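Local coordinates for fatty-acid-binding protein 1 (Arabidopsis thaliana, PDB 4DOO) that binds fatty acids, preferring saturated ones, in the pocket of a chalcone-isomerase fold and may take part in alpha-linolenic acid metabolism in the chloroplast, at residues I146-D151 with L156-E161. Residues are numbered along the deposited sequence; the frame is centred on the assembly and turned at random.
Sequences IDLTKD and LSVAIE
Strands 145-151 and 155-160 form an antiparallel beta hairpin in the large sheet of the chalcone-isomerase fold, and Asp147 and Thr149 hold Ala159 and Ser157 by paired backbone bonds. Asp147 N gives a nearly straight bond to Ala159 O (2.8 Å, 173° at the hydrogen), Ala159 N returns one to Asp147 O, and Thr149 and Ser157 exchange a second pair. Between these rungs, CA-H...O contacts such as Val158 CA to Asp147 O (3.4 Å) fill in. Ile146, Leu148 and Val158 point to one face of the sheet. Val158 lies alongside the other two, its CG1 4.0 Å from Ile146 CG2 and its CG2 3.8 Å from Leu148 CD2. With CG1 anti to the backbone N (chi1 -178°), that branch of Val158 lies near both Ile146 CG2 and Leu148 CD2, while CG2 meets the Leu148 methyl. Leu148 also touches bound lauric acid, while helix 171-182 packs on Leu148 and Leu156. The other face is more polar. Near the turn, Ser157 OG donates to Asp151 OD1 at 2.6 Å, reaching the oxygen from above the carboxylate, 47° out of its plane. Ser157 OG also bonds Ser167 OG of strand 163-169, linking the hairpin to the edge strand, and Thr149 OG1 packs 3.4 Å from Ser157 CB. An alanine in place of Asp151 would probably leave the Ser157 hydroxyl without its carboxylate acceptor and the turn end of the hairpin less firmly tied. Further along this face, Asp147 forms a salt bridge with Arg90 of strand 87-93. The two faces thus divide the chemistry: aliphatic branches pack together on the face where Leu148 meets the fatty acid, whereas hydroxyls and carboxylates tie neighbouring strands together on the reverse side.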
loop_
_atom_site.group_PDB
_atom_site.type_symbol
_atom_site.label_atom_id
_atom_site.label_comp_id
_atom_site.label_asym_id
_atom_site.label_seq_id
_atom_site.Cartn_x
_atom_site.Cartn_y
_atom_site.Cartn_z
ATOM N N ILE A 146 -4.010 10.631 0.062
ATOM C CA ILE A 146 -2.668 10.472 -0.485
ATOM C C ILE A 146 -2.653 9.199 -1.307
ATOM O O ILE A 146 -3.111 8.152 -0.847
ATOM C CB ILE A 146 -1.594 10.335 0.618
ATOM C CG1 ILE A 146 -1.581 11.579 1.511
ATOM C CG2 ILE A 146 -0.223 10.120 -0.014
ATOM C CD1 ILE A 146 -2.728 11.636 2.502
ATOM N N ASP A 147 -2.131 9.293 -2.525
ATOM C CA ASP A 147 -2.049 8.136 -3.403
ATOM C C ASP A 147 -0.603 7.731 -3.653
ATOM O O ASP A 147 0.172 8.495 -4.234
ATOM C CB ASP A 147 -2.727 8.433 -4.744
ATOM C CG ASP A 147 -4.214 8.155 -4.721
ATOM O OD1 ASP A 147 -4.735 7.758 -3.656
ATOM O OD2 ASP A 147 -4.865 8.330 -5.775
ATOM N N LEU A 148 -0.245 6.534 -3.199
ATOM C CA LEU A 148 1.096 6.005 -3.407
ATOM C C LEU A 148 0.950 5.013 -4.548
ATOM O O LEU A 148 0.184 4.053 -4.449
ATOM C CB LEU A 148 1.598 5.267 -2.160
ATOM C CG LEU A 148 1.536 5.974 -0.804
ATOM C CD1 LEU A 148 1.959 4.997 0.292
ATOM C CD2 LEU A 148 2.433 7.197 -0.811
ATOM N N THR A 149 1.664 5.233 -5.643
ATOM C CA THR A 149 1.538 4.307 -6.755
ATOM C C THR A 149 2.846 3.685 -7.217
ATOM O O THR A 149 3.900 4.321 -7.209
ATOM C CB THR A 149 0.867 4.976 -7.972
ATOM O OG1 THR A 149 1.698 6.031 -8.464
ATOM C CG2 THR A 149 -0.491 5.543 -7.583
ATOM N N LYS A 150 2.752 2.417 -7.598
ATOM C CA LYS A 150 3.880 1.669 -8.118
ATOM C C LYS A 150 3.678 1.721 -9.630
ATOM O O LYS A 150 2.822 1.026 -10.180
ATOM C CB LYS A 150 3.836 0.219 -7.621
ATOM C CG LYS A 150 4.972 -0.659 -8.131
ATOM C CD LYS A 150 4.870 -2.069 -7.574
ATOM C CE LYS A 150 5.940 -2.979 -8.159
ATOM N NZ LYS A 150 5.852 -4.356 -7.603
ATOM N N ASP A 151 4.446 2.579 -10.288
ATOM C CA ASP A 151 4.363 2.738 -11.734
ATOM C C ASP A 151 5.328 1.751 -12.383
ATOM O O ASP A 151 6.187 1.183 -11.705
ATOM C CB ASP A 151 4.739 4.173 -12.116
ATOM C CG ASP A 151 3.778 5.205 -11.542
ATOM O OD1 ASP A 151 4.118 6.408 -11.555
ATOM O OD2 ASP A 151 2.682 4.815 -11.082
ATOM N N LEU A 156 8.176 4.642 -7.729
ATOM C CA LEU A 156 7.200 5.032 -6.715
ATOM C C LEU A 156 6.771 6.480 -6.901
ATOM O O LEU A 156 7.591 7.388 -6.803
ATOM C CB LEU A 156 7.788 4.874 -5.313
ATOM C CG LEU A 156 6.825 5.325 -4.211
ATOM C CD1 LEU A 156 5.871 4.191 -3.886
ATOM C CD2 LEU A 156 7.603 5.738 -2.978
ATOM N N SER A 157 5.488 6.693 -7.166
ATOM C CA SER A 157 4.971 8.043 -7.345
ATOM C C SER A 157 3.977 8.381 -6.246
ATOM O O SER A 157 3.222 7.518 -5.794
ATOM C CB SER A 157 4.300 8.181 -8.710
ATOM O OG SER A 157 5.239 7.982 -9.751
ATOM N N VAL A 158 3.980 9.640 -5.826
ATOM C CA VAL A 158 3.086 10.100 -4.773
ATOM C C VAL A 158 2.268 11.314 -5.192
ATOM O O VAL A 158 2.795 12.271 -5.762
ATOM C CB VAL A 158 3.870 10.486 -3.499
ATOM C CG1 VAL A 158 2.897 10.922 -2.402
ATOM C CG2 VAL A 158 4.721 9.314 -3.035
ATOM N N ALA A 159 0.975 11.261 -4.897
ATOM C CA ALA A 159 0.070 12.354 -5.199
ATOM C C ALA A 159 -0.691 12.685 -3.922
ATOM O O ALA A 159 -1.154 11.787 -3.210
ATOM C CB ALA A 159 -0.892 11.953 -6.303
ATOM N N ILE A 160 -0.801 13.974 -3.624
ATOM C CA ILE A 160 -1.504 14.432 -2.431
ATOM C C ILE A 160 -2.672 15.309 -2.868
ATOM O O ILE A 160 -2.495 16.273 -3.617
ATOM C CB ILE A 160 -0.552 15.223 -1.502
ATOM C CG1 ILE A 160 0.589 14.312 -1.043
ATOM C CG2 ILE A 160 -1.310 15.751 -0.292
ATOM C CD1 ILE A 160 1.610 14.994 -0.149
ATOM N N GLU A 161 -3.869 14.952 -2.408
ATOM C CA GLU A 161 -5.091 15.669 -2.753
ATOM C C GLU A 161 -5.231 15.822 -4.266
ATOM O O GLU A 161 -5.696 16.849 -4.761
ATOM C CB GLU A 161 -5.121 17.042 -2.068
ATOM C CG GLU A 161 -5.250 16.976 -0.544
ATOM C CD GLU A 161 -6.600 16.443 -0.072
ATOM O OE1 GLU A 161 -6.999 15.335 -0.488
ATOM O OE2 GLU A 161 -7.266 17.136 0.725
#